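Local coordinates for DUF1904 domain-containing protein (Vibrio cholerae O1 biovar eltor str. N16961, PDB 1U9D) that is of unknown function but belongs to a family grouped with the tautomerase-like MIF clan and folds as two helices packed on a mixed beta sheet, at residues Thr35-Leu40 against Asn49-Glu54; Ser41-Thr46 against Gln82-Gln87; Gln92-Gln95 against Ser101-Ala104. One frame throughout, in Å; residues are numbered along the deposited sequence.

The three contacts show how a small alpha/beta fold fixes its two helices, one to the other and each to the chain beyond it. Interaction 1 seats helix 26-44 against strand 52-55, interaction 2 packs the end of that helix on helix 79-97, and interaction 3 ties the far part of helix 79-97 to the loop leading into strand 104-109. Interactions 1 and 2 have centres about 10 Å apart and merge: Phe51 CE2 lies 3.7 Å from Thr46 CG2, and Leu40 CD2 4.0 Å from Ile85 CG2. The centre of interaction 3 is about 17 Å from that of interaction 1, though Gln92 packs on Leu36, and about 16 Å from that of interaction 2, nearest atoms about 5 Å apart.

Interaction 1: residues Thr35-Leu40 against Asn49-Glu54; sequences TLLNEL and NAFTFE
Two phenylalanines, Phe51 and Phe53, meet Leu36, Leu37 and Leu40 where the chain, having left helix 26-44, returns beside it, Phe51 just ahead of strand 52-55 and Phe53 on it; strand 18-22, the helix and strand 52-55 make up a beta-alpha-beta unit. Leu37 reaches both rings. Its CD1 methyl lies 3.7 Å from Phe51 CD2, while its CB sits 3.9 Å from Phe53 CZ, the tip of the second ring. The branch arrives there because CG stands opposite the backbone N (chi1 180°), which sends CD1 out between the two aromatic side chains; Phe53 CE2 is 4.1 Å from the same methyl.

Leu40, one turn farther along the helix, meets the other end of the Phe51 ring, with its CB 3.7 Å from CE1. Leu36 makes a looser approach, its CB 4.4 Å from Phe53 CE1. The side chains meet through methyl, methylene and ring carbons, burying 272 Å² in all, both sides summed.

The surroundings hold these groups in place. Leu36 and Leu40 both rest on Leu19 of strand 18-22, and Phe53 packs on Phe21 of that strand and on Val33 of the helix. On the strand side, Thr52 and Glu54 bond through their backbones to Leu19, and Glu54 also to Phe21, which holds the chain on either side of Phe53 in the sheet. Within the helix, Leu40 N donates to Leu36 O at 2.8 Å. Phe51 CZ comes 3.9 Å from the carbonyl oxygen of Leu40.

Interaction 2: residues Ser41-Thr46 against Gln82-Gln87; sequences SSLLST and QDQIAQ
This is helix-to-helix packing at the end of a helix closed by a Schellman motif: the last turn of helix 26-44 supplies Leu43 and Leu44, and the first half of helix 79-97 supplies Gln84 and Ile85. Ile85 is the shared partner. Its CD1 methyl touches both branches of Leu44, at 3.8 Å from CD2 and 3.9 Å from CD1, so the end of the isoleucine fits against the fork of the leucine, the two side chains meeting at about a right angle. One atom back, Ile85 CG1 lies 4.1 Å from Leu43 CD2. That arm of Ile85 is directed across the gap because CG1 stands opposite the carbonyl carbon (chi1 -65°), with CG2 taking the place opposite the backbone N.

Leu43 divides its two methyls between neighbours. While CD2 faces Ile85, CD1 lies 3.8 Å from Gln84 OE1, a van der Waals approach to the amide oxygen. The glutamine chain bends at chi2 (-97°), turning the amide across toward the other helix, so that OE1 comes up to this methyl. Gln84 is exposed, whereas Leu44 and Ile85 are buried, and the contact therefore passes from solvent to core across its width.

The motif closing the first helix sits immediately beyond. Ser45, with positive phi, is its C-prime residue; Thr46 N donates to Ser41 O at 3.1 Å, and Ser45 N makes a weak bond to Ser42 O. Ser45 also packs on Ile28 of the second subunit. Beneath the helices, Ile85 rests on Trp74 of strand 69-74 and Phe107 of strand 104-109, while Leu43 also touches Val88 farther along helix 79-97.

Interaction 3: residues Gln92-Gln95 against Ser101-Ala104; sequences QIRQ and SHLA
Arg94 reaches from helix 79-97 to Ser101, and its side chain can be followed outward atom by atom. From CB, CG is set opposite the carbonyl carbon and passes 4.0 Å from Ser101 OG, a van der Waals approach; the hydroxyl has its hydrogen-bond partner in Gly98 O. The chain bends at chi3, about the CG-CD bond, bringing the guanidinium group edge-on to the Ser101 carbonyl. NE is 3.4 Å from Ser101 O and makes a weak bond to it, with an N-H...O angle of only 134°. CZ is 3.5 Å from Ser101 O. NH2 makes the stronger bond to the same oxygen, at 2.8 Å and nearly straight (169°). The carbonyl points almost directly at NH2, its C=O...N angle being 173°, and the oxygen lies practically in the guanidinium plane. One backbone oxygen is thus held by two donors of very unequal strength, an arrangement that should limit rotation of the guanidinium group. NH2 is also 4.5 Å from His102 ND1, near enough for a charge on the arginine perhaps to disfavour protonation of that histidine, whose ring meets that of Tyr67.

The setting is the alpha-to-beta connection of the fold, where the chain leaves helix 79-97, turns, and passes through Ser101-Leu103 into strand 104-109. Beside these hydrogen bonds lies an apolar pair. Ile93 CD1 is 3.8 Å from Leu103 CD2, and the two side chains cross at about a right angle, with Ile93 CB 4.1 Å from that same Leu103 methyl. Leu103 continues inward onto Ile89 and Thr90 of the helix and Val70 of strand 69-74, while Ile93 packs on Leu32 of helix 26-44.

Interaction 1: residues Thr35-Leu40 against Asn49-Glu54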
loop_
_atom_site.group_PDB
_atom_site.type_symbol
_atom_site.label_atom_id
_atom_site.label_comp_id
_atom_site.label_asym_id
_atom_site.label_seq_id
_atom_site.Cartn_x
_atom_site.Cartn_y
_atom_site.Cartn_z
ATOM N N THR A 35 -8.533 -8.473 -17.776
ATOM C CA THR A 35 -8.043 -9.378 -16.755
ATOM C C THR A 35 -6.782 -8.842 -16.090
ATOM O O THR A 35 -6.584 -9.016 -14.883
ATOM C CB THR A 35 -7.824 -10.797 -17.336
ATOM O OG1 THR A 35 -6.849 -10.755 -18.377
ATOM C CG2 THR A 35 -9.058 -11.273 -18.038
ATOM N N LEU A 36 -5.925 -8.175 -16.859
ATOM C CA LEU A 36 -4.731 -7.555 -16.273
ATOM C C LEU A 36 -5.082 -6.438 -15.320
ATOM O O LEU A 36 -4.470 -6.291 -14.270
ATOM C CB LEU A 36 -3.800 -6.991 -17.352
ATOM C CG LEU A 36 -2.513 -7.715 -17.624
ATOM C CD1 LEU A 36 -1.633 -6.784 -18.468
ATOM C CD2 LEU A 36 -1.825 -8.120 -16.356
ATOM N N LEU A 37 -6.045 -5.615 -15.684
ATOM C CA LEU A 37 -6.454 -4.523 -14.811
ATOM C C LEU A 37 -6.953 -5.061 -13.460
ATOM O O LEU A 37 -6.587 -4.552 -12.401
ATOM C CB LEU A 37 -7.533 -3.657 -15.486
ATOM C CG LEU A 37 -8.037 -2.492 -14.656
ATOM C CD1 LEU A 37 -6.890 -1.618 -14.168
ATOM C CD2 LEU A 37 -9.027 -1.672 -15.467
ATOM N N ASN A 38 -7.761 -6.111 -13.503
ATOM C CA ASN A 38 -8.263 -6.749 -12.301
ATOM C C ASN A 38 -7.119 -7.222 -11.410
ATOM O O ASN A 38 -7.064 -6.885 -10.224
ATOM C CB ASN A 38 -9.151 -7.946 -12.645
ATOM C CG ASN A 38 -10.508 -7.547 -13.179
ATOM O OD1 ASN A 38 -10.988 -6.442 -12.960
ATOM N ND2 ASN A 38 -11.137 -8.472 -13.889
ATOM N N GLU A 39 -6.189 -7.972 -11.988
ATOM C CA GLU A 39 -5.080 -8.532 -11.216
ATOM C C GLU A 39 -4.074 -7.492 -10.708
ATOM O O GLU A 39 -3.669 -7.547 -9.537
ATOM C CB GLU A 39 -4.373 -9.673 -11.965
ATOM C CG GLU A 39 -3.637 -10.587 -10.994
ATOM C CD GLU A 39 -3.084 -11.876 -11.590
ATOM O OE1 GLU A 39 -3.221 -12.113 -12.809
ATOM O OE2 GLU A 39 -2.490 -12.665 -10.812
ATOM N N LEU A 40 -3.689 -6.533 -11.547
ATOM C CA LEU A 40 -2.723 -5.503 -11.125
ATOM C C LEU A 40 -3.282 -4.532 -10.094
ATOM O O LEU A 40 -2.582 -4.140 -9.165
ATOM C CB LEU A 40 -2.186 -4.732 -12.325
ATOM C CG LEU A 40 -1.383 -5.580 -13.306
ATOM C CD1 LEU A 40 -0.968 -4.746 -14.518
ATOM C CD2 LEU A 40 -0.156 -6.176 -12.633
ATOM N N ASN A 49 -8.478 3.352 -12.179
ATOM C CA ASN A 49 -8.237 4.462 -13.104
ATOM C C ASN A 49 -6.796 5.006 -13.088
ATOM O O ASN A 49 -6.489 5.948 -13.809
ATOM C CB ASN A 49 -9.280 5.581 -12.934
ATOM C CG ASN A 49 -9.224 6.248 -11.579
ATOM O OD1 ASN A 49 -8.408 5.905 -10.729
ATOM N ND2 ASN A 49 -10.131 7.205 -11.363
ATOM N N ALA A 50 -5.917 4.400 -12.292
ATOM C CA ALA A 50 -4.508 4.763 -12.246
ATOM C C ALA A 50 -3.685 4.075 -13.362
ATOM O O ALA A 50 -2.551 4.481 -13.592
ATOM C CB ALA A 50 -3.917 4.412 -10.883
ATOM N N PHE A 51 -4.259 3.095 -14.066
ATOM C CA PHE A 51 -3.557 2.348 -15.101
ATOM C C PHE A 51 -4.012 2.813 -16.480
ATOM O O PHE A 51 -5.182 3.147 -16.682
ATOM C CB PHE A 51 -3.828 0.839 -14.978
ATOM C CG PHE A 51 -3.409 0.241 -13.670
ATOM C CD1 PHE A 51 -2.251 -0.515 -13.576
ATOM C CD2 PHE A 51 -4.193 0.389 -12.545
ATOM C CE1 PHE A 51 -1.841 -1.043 -12.371
ATOM C CE2 PHE A 51 -3.801 -0.173 -11.333
ATOM C CZ PHE A 51 -2.619 -0.882 -11.256
ATOM N N THR A 52 -3.091 2.835 -17.438
ATOM C CA THR A 52 -3.463 3.025 -18.830
ATOM C C THR A 52 -2.806 1.897 -19.637
ATOM O O THR A 52 -1.741 1.387 -19.276
ATOM C CB THR A 52 -3.082 4.413 -19.348
ATOM O OG1 THR A 52 -1.657 4.531 -19.438
ATOM C CG2 THR A 52 -3.480 5.512 -18.364
ATOM N N PHE A 53 -3.480 1.507 -20.701
ATOM C CA PHE A 53 -3.062 0.409 -21.551
ATOM C C PHE A 53 -3.047 0.904 -22.983
ATOM O O PHE A 53 -4.025 1.507 -23.442
ATOM C CB PHE A 53 -4.052 -0.739 -21.426
ATOM C CG PHE A 53 -4.222 -1.233 -20.038
ATOM C CD1 PHE A 53 -3.460 -2.276 -19.568
ATOM C CD2 PHE A 53 -5.140 -0.645 -19.183
ATOM C CE1 PHE A 53 -3.613 -2.725 -18.266
ATOM C CE2 PHE A 53 -5.276 -1.084 -17.909
ATOM C CZ PHE A 53 -4.500 -2.124 -17.443
ATOM N N GLU A 54 -1.952 0.669 -23.701
ATOM C CA GLU A 54 -1.813 1.168 -25.067
ATOM C C GLU A 54 -1.379 0.024 -25.990
ATOM O O GLU A 54 -0.454 -0.672 -25.683
ATOM C CB GLU A 54 -0.764 2.288 -25.077
ATOM C CG GLU A 54 -0.385 2.824 -26.436
ATOM C CD GLU A 54 0.472 4.090 -26.374
ATOM O OE1 GLU A 54 0.772 4.634 -27.464
ATOM O OE2 GLU A 54 0.857 4.557 -25.266
#

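Interaction 2: residues Ser41-Thr46 against Gln82-Gln87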
loop_
_atom_site.group_PDB
_atom_site.type_symbol
_atom_site.label_atom_id
_atom_site.label_comp_id
_atom_site.label_asym_id
_atom_site.label_seq_id
_atom_site.Cartn_x
_atom_site.Cartn_y
_atom_site.Cartn_z
ATOM N N SER A 41 -4.539 -4.143 -10.227
ATOM C CA SER A 41 -5.084 -3.168 -9.287
ATOM C C SER A 41 -5.209 -3.794 -7.892
ATOM O O SER A 41 -4.951 -3.126 -6.893
ATOM C CB SER A 41 -6.395 -2.560 -9.783
ATOM O OG SER A 41 -7.368 -3.539 -10.000
ATOM N N SER A 42 -5.566 -5.080 -7.844
ATOM C CA SER A 42 -5.583 -5.856 -6.601
ATOM C C SER A 42 -4.193 -6.013 -6.011
ATOM O O SER A 42 -3.961 -5.748 -4.823
ATOM C CB SER A 42 -6.123 -7.261 -6.857
ATOM O OG SER A 42 -7.467 -7.226 -7.267
ATOM N N LEU A 43 -3.271 -6.466 -6.847
ATOM C CA LEU A 43 -1.907 -6.701 -6.416
ATOM C C LEU A 43 -1.253 -5.460 -5.825
ATOM O O LEU A 43 -0.589 -5.554 -4.814
ATOM C CB LEU A 43 -1.070 -7.195 -7.573
ATOM C CG LEU A 43 0.367 -7.496 -7.186
ATOM C CD1 LEU A 43 0.414 -8.790 -6.363
ATOM C CD2 LEU A 43 1.236 -7.562 -8.411
ATOM N N LEU A 44 -1.445 -4.311 -6.461
ATOM C CA LEU A 44 -0.754 -3.079 -6.100
ATOM C C LEU A 44 -1.576 -2.165 -5.209
ATOM O O LEU A 44 -1.081 -1.119 -4.779
ATOM C CB LEU A 44 -0.336 -2.337 -7.358
ATOM C CG LEU A 44 0.462 -3.242 -8.290
ATOM C CD1 LEU A 44 0.788 -2.522 -9.556
ATOM C CD2 LEU A 44 1.749 -3.802 -7.619
ATOM N N SER A 45 -2.811 -2.582 -4.937
ATOM C CA SER A 45 -3.754 -1.859 -4.090
ATOM C C SER A 45 -3.902 -0.441 -4.607
ATOM O O SER A 45 -3.871 0.521 -3.869
ATOM C CB SER A 45 -3.306 -1.921 -2.625
ATOM O OG SER A 45 -3.296 -3.278 -2.195
ATOM N N THR A 46 -4.060 -0.336 -5.916
ATOM C CA THR A 46 -4.111 0.944 -6.591
ATOM C C THR A 46 -5.456 1.079 -7.323
ATOM O O THR A 46 -6.063 0.091 -7.745
ATOM C CB THR A 46 -2.888 1.033 -7.535
ATOM O OG1 THR A 46 -1.727 1.425 -6.772
ATOM C CG2 THR A 46 -3.036 2.134 -8.582
ATOM N N GLN A 82 8.218 -4.980 -8.373
ATOM C CA GLN A 82 8.459 -4.971 -9.807
ATOM C C GLN A 82 8.538 -6.403 -10.328
ATOM O O GLN A 82 7.947 -6.752 -11.325
ATOM C CB GLN A 82 9.756 -4.182 -10.082
ATOM C CG GLN A 82 10.180 -4.101 -11.536
ATOM C CD GLN A 82 11.462 -3.305 -11.701
ATOM O OE1 GLN A 82 11.441 -2.066 -11.677
ATOM N NE2 GLN A 82 12.583 -4.004 -11.838
ATOM N N ASP A 83 9.263 -7.256 -9.622
ATOM C CA ASP A 83 9.359 -8.655 -10.012
ATOM C C ASP A 83 8.004 -9.362 -10.049
ATOM O O ASP A 83 7.761 -10.184 -10.927
ATOM C CB ASP A 83 10.229 -9.457 -9.032
ATOM C CG ASP A 83 11.682 -9.030 -8.993
ATOM O OD1 ASP A 83 12.214 -8.293 -9.864
ATOM O OD2 ASP A 83 12.412 -9.430 -8.048
ATOM N N GLN A 84 7.142 -9.085 -9.067
ATOM C CA GLN A 84 5.806 -9.685 -9.028
ATOM C C GLN A 84 4.932 -9.230 -10.180
ATOM O O GLN A 84 4.173 -10.011 -10.761
ATOM C CB GLN A 84 5.127 -9.363 -7.694
ATOM C CG GLN A 84 5.483 -10.352 -6.594
ATOM C CD GLN A 84 4.417 -11.410 -6.455
ATOM O OE1 GLN A 84 3.334 -11.147 -5.896
ATOM N NE2 GLN A 84 4.679 -12.588 -7.011
ATOM N N ILE A 85 5.048 -7.953 -10.527
ATOM C CA ILE A 85 4.276 -7.413 -11.632
ATOM C C ILE A 85 4.668 -8.064 -12.919
ATOM O O ILE A 85 3.814 -8.388 -13.737
ATOM C CB ILE A 85 4.433 -5.890 -11.746
ATOM C CG1 ILE A 85 3.856 -5.197 -10.532
ATOM C CG2 ILE A 85 3.736 -5.388 -13.020
ATOM C CD1 ILE A 85 4.361 -3.793 -10.365
ATOM N N ALA A 86 5.969 -8.197 -13.133
ATOM C CA ALA A 86 6.477 -8.857 -14.300
ATOM C C ALA A 86 5.918 -10.270 -14.363
ATOM O O ALA A 86 5.541 -10.746 -15.420
ATOM C CB ALA A 86 7.988 -8.886 -14.267
ATOM N N GLN A 87 5.868 -10.944 -13.231
ATOM C CA GLN A 87 5.345 -12.316 -13.220
ATOM C C GLN A 87 3.846 -12.393 -13.562
ATOM O O GLN A 87 3.444 -13.265 -14.330
ATOM C CB GLN A 87 5.673 -13.019 -11.910
ATOM C CG GLN A 87 5.607 -14.562 -11.963
ATOM C CD GLN A 87 6.603 -15.170 -12.958
ATOM O OE1 GLN A 87 7.811 -15.200 -12.691
ATOM N NE2 GLN A 87 6.100 -15.633 -14.115
#

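Interaction 3: residues Gln92-Gln95 against Ser101-Ala104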
loop_
_atom_site.group_PDB
_atom_site.type_symbol
_atom_site.label_atom_id
_atom_site.label_comp_id
_atom_site.label_asym_id
_atom_site.label_seq_id
_atom_site.Cartn_x
_atom_site.Cartn_y
_atom_site.Cartn_z
ATOM N N GLN A 92 -0.391 -13.997 -17.458
ATOM C CA GLN A 92 -1.586 -13.733 -18.252
ATOM C C GLN A 92 -1.364 -13.838 -19.758
ATOM O O GLN A 92 -2.161 -14.460 -20.468
ATOM C CB GLN A 92 -2.156 -12.377 -17.881
ATOM C CG GLN A 92 -2.648 -12.381 -16.439
ATOM C CD GLN A 92 -3.848 -11.499 -16.205
ATOM O OE1 GLN A 92 -4.287 -11.348 -15.063
ATOM N NE2 GLN A 92 -4.365 -10.890 -17.264
ATOM N N ILE A 93 -0.269 -13.270 -20.256
ATOM C CA ILE A 93 0.062 -13.398 -21.666
ATOM C C ILE A 93 0.267 -14.875 -22.055
ATOM O O ILE A 93 -0.144 -15.280 -23.130
ATOM C CB ILE A 93 1.299 -12.528 -22.046
ATOM C CG1 ILE A 93 0.863 -11.133 -22.490
ATOM C CG2 ILE A 93 2.071 -13.132 -23.188
ATOM C CD1 ILE A 93 1.162 -10.054 -21.515
ATOM N N ARG A 94 0.880 -15.667 -21.190
ATOM C CA ARG A 94 1.112 -17.088 -21.490
ATOM C C ARG A 94 -0.173 -17.879 -21.655
ATOM O O ARG A 94 -0.258 -18.812 -22.467
ATOM C CB ARG A 94 1.973 -17.722 -20.417
ATOM C CG ARG A 94 3.378 -17.205 -20.501
ATOM C CD ARG A 94 4.421 -18.052 -19.905
ATOM N NE ARG A 94 5.658 -17.961 -20.676
ATOM C CZ ARG A 94 6.858 -18.237 -20.189
ATOM N NH1 ARG A 94 7.007 -18.634 -18.929
ATOM N NH2 ARG A 94 7.924 -18.124 -20.971
ATOM N N GLN A 95 -1.176 -17.486 -20.888
ATOM C CA GLN A 95 -2.507 -18.042 -21.018
ATOM C C GLN A 95 -3.103 -17.893 -22.400
ATOM O O GLN A 95 -3.833 -18.760 -22.844
ATOM C CB GLN A 95 -3.433 -17.356 -20.028
ATOM C CG GLN A 95 -4.704 -18.094 -19.797
ATOM C CD GLN A 95 -4.921 -18.315 -18.330
ATOM O OE1 GLN A 95 -5.327 -17.390 -17.626
ATOM N NE2 GLN A 95 -4.622 -19.528 -17.847
ATOM N N SER A 101 5.969 -19.141 -24.841
ATOM C CA SER A 101 6.164 -17.892 -25.564
ATOM C C SER A 101 7.169 -17.128 -24.734
ATOM O O SER A 101 7.303 -17.405 -23.552
ATOM C CB SER A 101 4.847 -17.112 -25.677
ATOM O OG SER A 101 4.204 -17.006 -24.408
ATOM N N HIS A 102 7.890 -16.191 -25.331
ATOM C CA HIS A 102 9.002 -15.545 -24.628
ATOM C C HIS A 102 8.844 -14.035 -24.343
ATOM O O HIS A 102 9.577 -13.208 -24.862
ATOM C CB HIS A 102 10.276 -15.818 -25.416
ATOM C CG HIS A 102 10.633 -17.268 -25.455
ATOM N ND1 HIS A 102 10.872 -17.998 -24.309
ATOM C CD2 HIS A 102 10.749 -18.134 -26.488
ATOM C CE1 HIS A 102 11.147 -19.249 -24.639
ATOM N NE2 HIS A 102 11.076 -19.358 -25.956
ATOM N N LEU A 103 7.907 -13.697 -23.481
ATOM C CA LEU A 103 7.519 -12.312 -23.286
ATOM C C LEU A 103 8.645 -11.509 -22.638
ATOM O O LEU A 103 9.242 -11.969 -21.673
ATOM C CB LEU A 103 6.283 -12.234 -22.393
ATOM C CG LEU A 103 5.757 -10.814 -22.152
ATOM C CD1 LEU A 103 5.071 -10.260 -23.369
ATOM C CD2 LEU A 103 4.820 -10.768 -20.951
ATOM N N ALA A 104 8.916 -10.315 -23.163
ATOM C CA ALA A 104 9.772 -9.346 -22.491
ATOM C C ALA A 104 8.880 -8.325 -21.756
ATOM O O ALA A 104 7.894 -7.873 -22.305
ATOM C CB ALA A 104 10.632 -8.616 -23.499
#